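PDB 3BQW: putative capsid protein of prophage from Escherichia coli CFT073, which probably serves as the major capsid protein of a prophage, the subunit from which the head shell of the phage would be built. Local coordinates for residues M59-S64 and Y159-K164; H91-T96 and A325-Q330; D183-Y188 and S219-R224. All blocks are in the same frame, centred on the assembly; numbering follows the deposited sequence.

Contact 1. Residues M59-S64 and Y159-K164; sequences MSAFCS and YEIDWK
Ala61 CB sits at the apolar centre of this contact, 3.5 Å from Ile161 CG2 and lying over one face of the Trp163 indole, offset toward the rim of its six-membered ring. On the same side of the sheet Cys63 SG meets the edge of the Tyr159 ring, 3.9 Å from Tyr159 CE1, a sulfur-aromatic contact. Residues 61-64 and 159-162 are neighbouring antiparallel strands in the middle of a four-stranded sheet. Two hydrogen-bonded pairs, Phe62 with Asp162 and Ser64 with Glu160, bracket the Cys63-Ile161 pair; the straightest bond runs from Glu160 N to Ser64 O (2.9 Å, 172°).

The opposite face carries Phe62 with Ser64, Glu160 and Asp162. With chi2 bent to -99°, Lys164 brings NZ over the centre of the Phe62 ring, 3.8 Å from its centroid, a cation-pi contact. A water ties Phe62 O, Ser64 OG and Glu160 OE1 together, and Arg73 of strand 70-79 makes salt bridges to both Glu160 and Asp162. Asp162 OD1 also accepts from Lys164 N, an Asx turn. The two acids would balance the charges of Arg73 and the nearby Lys164, while the side bearing Ala61, Cys63 and Ile161 is apolar.

Contact 2. Residues H91-T96 and A325-Q330; sequences HEIDPT and AIEYVQ
Ile93 N reaches Glu327 O in a short bond of 2.8 Å that comes from well above the carbonyl plane, 41° out of it, with a C=O...N angle of 138°. The setting is a short antiparallel bridge in a mixed sheet, where strand 90-92 pairs with strand 327-338. His91 and Val329 form a hydrogen-bonded pair, with His91 N giving to Val329 O at 2.9 Å and Val329 N returning the bond to His91 O; both of these run nearly along the C=O axis. Glu92 and Tyr328 follow as a non-hydrogen-bonded pair. Beside them Glu92 lays its aliphatic chain against Ile326: CG comes within 3.7 Å of Ile326 CG2, and the carboxylate carbon runs just as close to the same methyl.

Ile93 crosses the Glu327 side chain obliquely. Its CD1 goes on to Val329 CG1 at 3.7 Å, while Ile93 CB rests 3.9 Å from Glu327 CD. Glu327 is extended, with CG anti to the backbone N (chi1 -177°), and this lays its carboxylate against Ile93, where OE1 pairs with Arg117 of helix 113-146 in a salt bridge. That helix also touches His91 and Val329, and so backs their side of the sheet. Tyr328 turns to the other face, where it meets Trp318 of strand 314-319 and takes a cation-pi contact from Lys90.

Two waters join Ile93 O to Glu327. One links Ile93 O to Glu327 N and, weakly, to Glu92 OE2. The second donates to Ile93 O and to Glu327 OE1, the latter at 2.6 Å.

Contact 3. Residues D183-Y188 and S219-R224; sequences DKETHY and SFKKFR
Lys184 crosses one face of the Phe220 ring, its CD 3.7 Å from the centroid and offset toward the rim nearest CE1. The bend at chi2 (-49°) brings CD over that face and past Ser219 OG, and the turn at chi4 (-78°) sends NZ to the backbone O of Trp179. His187 runs beside Phe220 and points the same way, the two ring planes inclined at 48°; its ND1 lies 3.7 Å from Phe220 CE1, is buried here and has no polar partner in the model.

A second lysine-aromatic pair stands further along. Lys222 slants over Tyr188 with CG above the centre of the ring, 3.9 Å from the centroid, and the bend at chi2 carries the chain on until Lys222 CE lies 3.5 Å from Tyr188 OH. Lys221 NZ and Glu185 OE1 form a weak salt bridge of 3.3 Å.

The backbones meet between these pairs. Two N-H groups of the helix's first turn turn to the 183-188 loop: Lys221 N donates directly to Lys184 O at 3.0 Å, and Lys222 N gives to a water that itself donates to Lys184 O and His187 O. Phe220 is the N-cap residue of helix 221-226, which follows helix 211-218 after two residues; the loop, itself leading into helix 190-198, packs across that junction on the surface.

How the contacts relate
The three contacts are separate joints of one chain, with no two touching. Contacts 1 and 2 interleave along the sequence: strand 90-92 comes after 59-64, and 159-164 follows before 325-330 closes the second pair. Their centres are 38 Å apart, and they belong to different sheets. Contact 3 lies within the chain span between the two segments of contact 2, yet the two lie on opposite sides of the chain's centre, 56 Å between centres. Contact 1, about 18 Å from the centre of the chain, is more buried than the surface contact 3, about 33 Å out. These two follow in series along the chain, their centres 41 Å apart.

Contact 1. Residues M59-S64 and Y159-K164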
loop_
_atom_site.group_PDB
_atom_site.type_symbol
_atom_site.label_atom_id
_atom_site.label_comp_id
_atom_site.label_asym_id
_atom_site.label_seq_id
_atom_site.Cartn_x
_atom_site.Cartn_y
_atom_site.Cartn_z
ATOM N N MET A 59 16.225 9.667 4.362
ATOM C CA MET A 59 15.914 10.852 5.176
ATOM C C MET A 59 15.770 12.149 4.391
ATOM O O MET A 59 15.582 13.211 4.977
ATOM C CB MET A 59 16.918 10.980 6.321
ATOM C CG MET A 59 16.548 10.052 7.479
ATOM S SD MET A 59 17.763 10.183 8.751
ATOM C CE MET A 59 16.730 10.265 10.199
ATOM N N SER A 60 15.818 12.044 3.069
ATOM C CA SER A 60 15.377 13.130 2.224
ATOM C C SER A 60 14.834 12.606 0.914
ATOM O O SER A 60 15.078 11.465 0.534
ATOM C CB SER A 60 16.510 14.139 1.987
ATOM O OG SER A 60 17.567 13.580 1.258
ATOM N N ALA A 61 14.079 13.461 0.235
ATOM C CA ALA A 61 13.581 13.180 -1.106
ATOM C C ALA A 61 13.642 14.467 -1.911
ATOM O O ALA A 61 13.687 15.564 -1.353
ATOM C CB ALA A 61 12.138 12.635 -1.061
ATOM N N PHE A 62 13.683 14.314 -3.227
ATOM C CA PHE A 62 13.684 15.436 -4.151
ATOM C C PHE A 62 12.243 15.726 -4.519
ATOM O O PHE A 62 11.566 14.933 -5.182
ATOM C CB PHE A 62 14.508 15.090 -5.379
ATOM C CG PHE A 62 14.836 16.270 -6.261
ATOM C CD1 PHE A 62 15.932 17.060 -5.999
ATOM C CD2 PHE A 62 14.081 16.535 -7.388
ATOM C CE1 PHE A 62 16.248 18.111 -6.829
ATOM C CE2 PHE A 62 14.387 17.590 -8.227
ATOM C CZ PHE A 62 15.462 18.370 -7.951
ATOM N N CYS A 63 11.781 16.878 -4.069
ATOM C CA CYS A 63 10.409 17.280 -4.189
ATOM C C CYS A 63 10.296 18.413 -5.196
ATOM O O CYS A 63 11.024 19.399 -5.118
ATOM C CB CYS A 63 9.882 17.701 -2.814
ATOM S SG CYS A 63 9.778 16.289 -1.698
ATOM N N SER A 64 9.384 18.243 -6.148
ATOM C CA SER A 64 9.202 19.170 -7.244
ATOM C C SER A 64 7.739 19.584 -7.358
ATOM O O SER A 64 6.862 18.738 -7.306
ATOM C CB SER A 64 9.633 18.522 -8.569
ATOM O OG SER A 64 11.010 18.217 -8.592
ATOM N N TYR A 159 2.229 17.738 -5.977
ATOM C CA TYR A 159 3.682 17.761 -6.250
ATOM C C TYR A 159 4.250 16.340 -6.323
ATOM O O TYR A 159 3.583 15.390 -5.946
ATOM C CB TYR A 159 4.407 18.559 -5.177
ATOM C CG TYR A 159 4.562 17.839 -3.851
ATOM C CD1 TYR A 159 5.766 17.197 -3.529
ATOM C CD2 TYR A 159 3.507 17.800 -2.912
ATOM C CE1 TYR A 159 5.924 16.529 -2.346
ATOM C CE2 TYR A 159 3.662 17.128 -1.672
ATOM C CZ TYR A 159 4.866 16.482 -1.414
ATOM O OH TYR A 159 5.072 15.820 -0.225
ATOM N N GLU A 160 5.488 16.219 -6.800
ATOM C CA GLU A 160 6.154 14.923 -6.972
ATOM C C GLU A 160 7.229 14.738 -5.909
ATOM O O GLU A 160 7.976 15.653 -5.613
ATOM C CB GLU A 160 6.780 14.790 -8.368
ATOM C CG GLU A 160 7.502 13.455 -8.583
ATOM C CD GLU A 160 8.420 13.456 -9.771
ATOM O OE1 GLU A 160 9.553 13.998 -9.662
ATOM O OE2 GLU A 160 8.019 12.889 -10.810
ATOM N N ILE A 161 7.257 13.542 -5.323
ATOM C CA ILE A 161 8.378 13.057 -4.533
ATOM C C ILE A 161 9.161 12.105 -5.417
ATOM O O ILE A 161 8.580 11.196 -6.038
ATOM C CB ILE A 161 7.936 12.247 -3.281
ATOM C CG1 ILE A 161 7.224 13.137 -2.281
ATOM C CG2 ILE A 161 9.142 11.598 -2.603
ATOM C CD1 ILE A 161 6.458 12.324 -1.189
ATOM N N ASP A 162 10.468 12.298 -5.449
ATOM C CA ASP A 162 11.356 11.439 -6.200
ATOM C C ASP A 162 12.462 10.922 -5.274
ATOM O O ASP A 162 13.283 11.689 -4.764
ATOM C CB ASP A 162 11.938 12.205 -7.383
ATOM C CG ASP A 162 12.756 11.342 -8.307
ATOM O OD1 ASP A 162 12.800 10.100 -8.123
ATOM O OD2 ASP A 162 13.364 11.915 -9.247
ATOM N N TRP A 163 12.436 9.616 -5.051
ATOM C CA TRP A 163 13.443 8.915 -4.237
ATOM C C TRP A 163 14.714 8.615 -5.039
ATOM O O TRP A 163 15.677 8.106 -4.484
ATOM C CB TRP A 163 12.866 7.622 -3.702
ATOM C CG TRP A 163 11.591 7.823 -2.877
ATOM C CD1 TRP A 163 10.310 7.486 -3.240
ATOM C CD2 TRP A 163 11.496 8.441 -1.583
ATOM N NE1 TRP A 163 9.431 7.841 -2.234
ATOM C CE2 TRP A 163 10.126 8.416 -1.206
ATOM C CE3 TRP A 163 12.434 9.009 -0.703
ATOM C CZ2 TRP A 163 9.674 8.928 0.008
ATOM C CZ3 TRP A 163 11.985 9.519 0.506
ATOM C CH2 TRP A 163 10.609 9.477 0.853
ATOM N N LYS A 164 14.686 8.944 -6.334
ATOM C CA LYS A 164 15.831 8.876 -7.250
ATOM C C LYS A 164 16.339 7.440 -7.342
ATOM O O LYS A 164 17.478 7.147 -6.981
ATOM C CB LYS A 164 16.974 9.842 -6.847
ATOM C CG LYS A 164 16.623 11.355 -6.782
ATOM C CD LYS A 164 17.019 12.174 -8.011
ATOM C CE LYS A 164 17.265 13.676 -7.682
ATOM N NZ LYS A 164 17.058 14.601 -8.866
HETATM O O HOH W 1 10.755 15.618 -7.951
#

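Contact 2. Residues H91-T96 and A325-Q330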
loop_
_atom_site.group_PDB
_atom_site.type_symbol
_atom_site.label_atom_id
_atom_site.label_comp_id
_atom_site.label_asym_id
_atom_site.label_seq_id
_atom_site.Cartn_x
_atom_site.Cartn_y
_atom_site.Cartn_z
ATOM N N HIS A 91 -18.559 8.725 4.804
ATOM C CA HIS A 91 -19.716 8.034 4.273
ATOM C C HIS A 91 -20.915 8.410 5.116
ATOM O O HIS A 91 -20.791 8.601 6.320
ATOM C CB HIS A 91 -19.534 6.517 4.376
ATOM C CG HIS A 91 -18.452 5.955 3.503
ATOM N ND1 HIS A 91 -18.717 5.254 2.343
ATOM C CD2 HIS A 91 -17.104 5.949 3.646
ATOM C CE1 HIS A 91 -17.572 4.865 1.803
ATOM N NE2 HIS A 91 -16.581 5.285 2.570
ATOM N N GLU A 92 -22.077 8.473 4.477
ATOM C CA GLU A 92 -23.347 8.620 5.175
ATOM C C GLU A 92 -23.742 7.308 5.888
ATOM O O GLU A 92 -23.487 6.195 5.386
ATOM C CB GLU A 92 -24.451 9.064 4.203
ATOM C CG GLU A 92 -25.858 9.067 4.852
ATOM C CD GLU A 92 -26.985 9.521 3.917
ATOM O OE1 GLU A 92 -26.687 9.984 2.790
ATOM O OE2 GLU A 92 -28.173 9.406 4.324
ATOM N N ILE A 93 -24.338 7.448 7.065
ATOM C CA ILE A 93 -24.862 6.319 7.828
ATOM C C ILE A 93 -26.362 6.284 7.599
ATOM O O ILE A 93 -27.106 7.049 8.203
ATOM C CB ILE A 93 -24.541 6.444 9.328
ATOM C CG1 ILE A 93 -23.024 6.642 9.531
ATOM C CG2 ILE A 93 -25.116 5.242 10.121
ATOM C CD1 ILE A 93 -22.131 5.464 9.128
ATOM N N ASP A 94 -26.790 5.428 6.679
ATOM C CA ASP A 94 -28.182 5.356 6.253
ATOM C C ASP A 94 -28.857 4.152 6.887
ATOM O O ASP A 94 -28.693 3.039 6.419
ATOM C CB ASP A 94 -28.255 5.235 4.731
ATOM C CG ASP A 94 -29.688 5.159 4.209
ATOM O OD1 ASP A 94 -30.657 4.921 4.983
ATOM O OD2 ASP A 94 -29.829 5.319 2.987
ATOM N N PRO A 95 -29.662 4.376 7.931
ATOM C CA PRO A 95 -30.260 3.226 8.623
ATOM C C PRO A 95 -31.351 2.507 7.849
ATOM O O PRO A 95 -31.850 1.494 8.323
ATOM C CB PRO A 95 -30.824 3.837 9.907
ATOM C CG PRO A 95 -31.067 5.270 9.566
ATOM C CD PRO A 95 -30.063 5.661 8.535
ATOM N N THR A 96 -31.709 2.997 6.668
ATOM C CA THR A 96 -32.671 2.292 5.844
ATOM C C THR A 96 -32.029 1.158 5.029
ATOM O O THR A 96 -32.737 0.423 4.367
ATOM C CB THR A 96 -33.418 3.265 4.889
ATOM O OG1 THR A 96 -32.586 3.543 3.758
ATOM N N ALA A 325 -31.930 14.939 8.976
ATOM C CA ALA A 325 -30.647 15.005 9.654
ATOM C C ALA A 325 -29.780 13.885 9.060
ATOM O O ALA A 325 -30.175 12.726 9.075
ATOM C CB ALA A 325 -30.819 14.838 11.147
ATOM N N ILE A 326 -28.622 14.232 8.506
ATOM C CA ILE A 326 -27.721 13.235 7.929
ATOM C C ILE A 326 -26.562 12.930 8.877
ATOM O O ILE A 326 -25.930 13.830 9.413
ATOM C CB ILE A 326 -27.191 13.660 6.544
ATOM C CG1 ILE A 326 -28.352 14.034 5.613
ATOM C CG2 ILE A 326 -26.371 12.536 5.921
ATOM C CD1 ILE A 326 -29.548 13.039 5.641
ATOM N N GLU A 327 -26.319 11.641 9.088
ATOM C CA GLU A 327 -25.240 11.170 9.929
ATOM C C GLU A 327 -24.067 10.708 9.052
ATOM O O GLU A 327 -24.276 10.114 8.009
ATOM C CB GLU A 327 -25.737 10.032 10.819
ATOM C CG GLU A 327 -24.674 9.548 11.788
ATOM C CD GLU A 327 -25.126 8.399 12.650
ATOM O OE1 GLU A 327 -26.319 8.061 12.635
ATOM O OE2 GLU A 327 -24.275 7.835 13.347
ATOM N N TYR A 328 -22.844 11.022 9.488
ATOM C CA TYR A 328 -21.609 10.674 8.772
ATOM C C TYR A 328 -20.640 9.989 9.713
ATOM O O TYR A 328 -20.682 10.208 10.921
ATOM C CB TYR A 328 -20.897 11.912 8.236
ATOM C CG TYR A 328 -21.679 12.673 7.220
ATOM C CD1 TYR A 328 -21.635 12.305 5.884
ATOM C CD2 TYR A 328 -22.483 13.749 7.588
ATOM C CE1 TYR A 328 -22.357 12.984 4.926
ATOM C CE2 TYR A 328 -23.215 14.434 6.644
ATOM C CZ TYR A 328 -23.136 14.040 5.306
ATOM O OH TYR A 328 -23.849 14.701 4.337
ATOM N N VAL A 329 -19.793 9.145 9.130
ATOM C CA VAL A 329 -18.561 8.688 9.760
ATOM C C VAL A 329 -17.435 9.063 8.789
ATOM O O VAL A 329 -17.602 9.060 7.561
ATOM C CB VAL A 329 -18.563 7.161 10.137
ATOM C CG1 VAL A 329 -18.526 6.269 8.924
ATOM C CG2 VAL A 329 -17.385 6.832 11.011
ATOM N N GLN A 330 -16.300 9.433 9.353
ATOM C CA GLN A 330 -15.165 9.892 8.573
ATOM C C GLN A 330 -13.877 9.543 9.296
ATOM O O GLN A 330 -13.802 9.626 10.526
ATOM C CB GLN A 330 -15.273 11.403 8.411
ATOM C CG GLN A 330 -14.158 12.054 7.661
ATOM C CD GLN A 330 -14.326 13.538 7.618
ATOM O OE1 GLN A 330 -14.355 14.180 8.659
ATOM N NE2 GLN A 330 -14.469 14.100 6.416
HETATM O O HOH W 2 -27.912 9.666 7.676
HETATM O O HOH W 3 -28.278 7.240 11.058
#

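Contact 3. Residues D183-Y188 and S219-R224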
loop_
_atom_site.group_PDB
_atom_site.type_symbol
_atom_site.label_atom_id
_atom_site.label_comp_id
_atom_site.label_asym_id
_atom_site.label_seq_id
_atom_site.Cartn_x
_atom_site.Cartn_y
_atom_site.Cartn_z
ATOM N N ASP A 183 12.861 -19.667 -26.866
ATOM C CA ASP A 183 12.453 -21.036 -27.065
ATOM C C ASP A 183 12.104 -21.578 -25.696
ATOM O O ASP A 183 12.970 -21.739 -24.836
ATOM C CB ASP A 183 13.583 -21.859 -27.720
ATOM C CG ASP A 183 13.201 -23.317 -27.954
ATOM O OD1 ASP A 183 12.139 -23.768 -27.482
ATOM O OD2 ASP A 183 13.978 -24.028 -28.615
ATOM N N LYS A 184 10.817 -21.843 -25.516
ATOM C CA LYS A 184 10.263 -22.281 -24.249
ATOM C C LYS A 184 10.756 -23.649 -23.822
ATOM O O LYS A 184 10.734 -23.976 -22.640
ATOM C CB LYS A 184 8.734 -22.281 -24.338
ATOM C CG LYS A 184 8.121 -20.899 -24.610
ATOM C CD LYS A 184 8.681 -19.830 -23.684
ATOM C CE LYS A 184 7.847 -18.552 -23.726
ATOM N NZ LYS A 184 8.160 -17.778 -24.954
ATOM N N GLU A 185 11.222 -24.446 -24.781
ATOM C CA GLU A 185 11.806 -25.737 -24.464
ATOM C C GLU A 185 13.258 -25.647 -24.012
ATOM O O GLU A 185 13.709 -26.500 -23.261
ATOM C CB GLU A 185 11.677 -26.674 -25.666
ATOM C CG GLU A 185 10.244 -26.936 -26.035
ATOM C CD GLU A 185 9.539 -27.807 -25.011
ATOM O OE1 GLU A 185 9.930 -28.990 -24.878
ATOM O OE2 GLU A 185 8.599 -27.322 -24.349
ATOM N N THR A 186 13.995 -24.630 -24.443
ATOM C CA THR A 186 15.452 -24.635 -24.243
ATOM C C THR A 186 16.040 -23.469 -23.460
ATOM O O THR A 186 17.157 -23.559 -22.954
ATOM C CB THR A 186 16.194 -24.745 -25.587
ATOM O OG1 THR A 186 15.938 -23.578 -26.378
ATOM C CG2 THR A 186 15.746 -26.004 -26.343
ATOM N N HIS A 187 15.297 -22.383 -23.344
ATOM C CA HIS A 187 15.801 -21.204 -22.654
ATOM C C HIS A 187 15.753 -21.356 -21.128
ATOM O O HIS A 187 14.786 -21.887 -20.571
ATOM C CB HIS A 187 15.012 -19.987 -23.091
ATOM C CG HIS A 187 15.663 -18.707 -22.714
ATOM N ND1 HIS A 187 15.128 -17.846 -21.772
ATOM C CD2 HIS A 187 16.834 -18.159 -23.115
ATOM C CE1 HIS A 187 15.941 -16.813 -21.628
ATOM N NE2 HIS A 187 16.983 -16.980 -22.431
ATOM N N TYR A 188 16.827 -20.914 -20.471
ATOM C CA TYR A 188 16.910 -20.883 -19.017
ATOM C C TYR A 188 16.602 -19.473 -18.527
ATOM O O TYR A 188 17.487 -18.620 -18.514
ATOM C CB TYR A 188 18.297 -21.332 -18.556
ATOM C CG TYR A 188 18.559 -22.803 -18.818
ATOM C CD1 TYR A 188 18.425 -23.745 -17.803
ATOM C CD2 TYR A 188 18.921 -23.256 -20.086
ATOM C CE1 TYR A 188 18.648 -25.093 -18.037
ATOM C CE2 TYR A 188 19.154 -24.606 -20.329
ATOM C CZ TYR A 188 19.015 -25.518 -19.300
ATOM O OH TYR A 188 19.247 -26.852 -19.528
ATOM N N SER A 219 5.678 -20.955 -18.618
ATOM C CA SER A 219 5.719 -21.611 -19.933
ATOM C C SER A 219 7.101 -22.149 -20.319
ATOM O O SER A 219 7.219 -22.902 -21.281
ATOM C CB SER A 219 5.233 -20.657 -21.025
ATOM O OG SER A 219 6.171 -19.623 -21.273
ATOM N N PHE A 220 8.135 -21.763 -19.581
ATOM C CA PHE A 220 9.484 -22.286 -19.806
ATOM C C PHE A 220 9.677 -23.613 -19.098
ATOM O O PHE A 220 9.711 -23.665 -17.878
ATOM C CB PHE A 220 10.555 -21.324 -19.294
ATOM C CG PHE A 220 10.707 -20.078 -20.112
ATOM C CD1 PHE A 220 11.402 -20.102 -21.311
ATOM C CD2 PHE A 220 10.205 -18.865 -19.658
ATOM C CE1 PHE A 220 11.556 -18.944 -22.066
ATOM C CE2 PHE A 220 10.362 -17.708 -20.404
ATOM C CZ PHE A 220 11.033 -17.759 -21.618
ATOM N N LYS A 221 9.847 -24.670 -19.887
ATOM C CA LYS A 221 10.226 -26.003 -19.394
ATOM C C LYS A 221 11.382 -25.960 -18.375
ATOM O O LYS A 221 11.379 -26.691 -17.385
ATOM C CB LYS A 221 10.623 -26.881 -20.581
ATOM C CG LYS A 221 10.535 -28.387 -20.343
ATOM C CD LYS A 221 11.253 -29.157 -21.471
ATOM C CE LYS A 221 10.827 -30.627 -21.515
ATOM N NZ LYS A 221 9.484 -30.838 -22.154
ATOM N N LYS A 222 12.363 -25.094 -18.627
ATOM C CA LYS A 222 13.535 -25.004 -17.776
ATOM C C LYS A 222 13.241 -24.273 -16.476
ATOM O O LYS A 222 13.924 -24.499 -15.482
ATOM C CB LYS A 222 14.707 -24.349 -18.522
ATOM C CG LYS A 222 15.123 -25.075 -19.803
ATOM C CD LYS A 222 15.422 -26.536 -19.557
ATOM C CE LYS A 222 16.011 -27.204 -20.798
ATOM N NZ LYS A 222 15.819 -28.680 -20.713
ATOM N N PHE A 223 12.227 -23.414 -16.457
ATOM C CA PHE A 223 11.743 -22.908 -15.181
ATOM C C PHE A 223 11.055 -24.025 -14.383
ATOM O O PHE A 223 11.320 -24.178 -13.194
ATOM C CB PHE A 223 10.805 -21.701 -15.336
ATOM C CG PHE A 223 9.983 -21.443 -14.119
ATOM C CD1 PHE A 223 10.563 -20.886 -12.993
ATOM C CD2 PHE A 223 8.646 -21.829 -14.066
ATOM C CE1 PHE A 223 9.816 -20.673 -11.840
ATOM C CE2 PHE A 223 7.885 -21.610 -12.913
ATOM C CZ PHE A 223 8.475 -21.037 -11.805
ATOM N N ARG A 224 10.185 -24.794 -15.038
ATOM C CA ARG A 224 9.425 -25.869 -14.372
ATOM C C ARG A 224 10.316 -26.899 -13.678
ATOM O O ARG A 224 9.987 -27.398 -12.610
ATOM C CB ARG A 224 8.558 -26.610 -15.375
ATOM C CG ARG A 224 7.561 -25.749 -16.093
ATOM C CD ARG A 224 6.778 -26.590 -17.095
ATOM N NE ARG A 224 5.710 -25.807 -17.701
ATOM C CZ ARG A 224 4.740 -26.302 -18.463
ATOM N NH1 ARG A 224 4.668 -27.605 -18.720
ATOM N NH2 ARG A 224 3.812 -25.479 -18.951
HETATM O O HOH W 4 12.716 -23.427 -21.018
#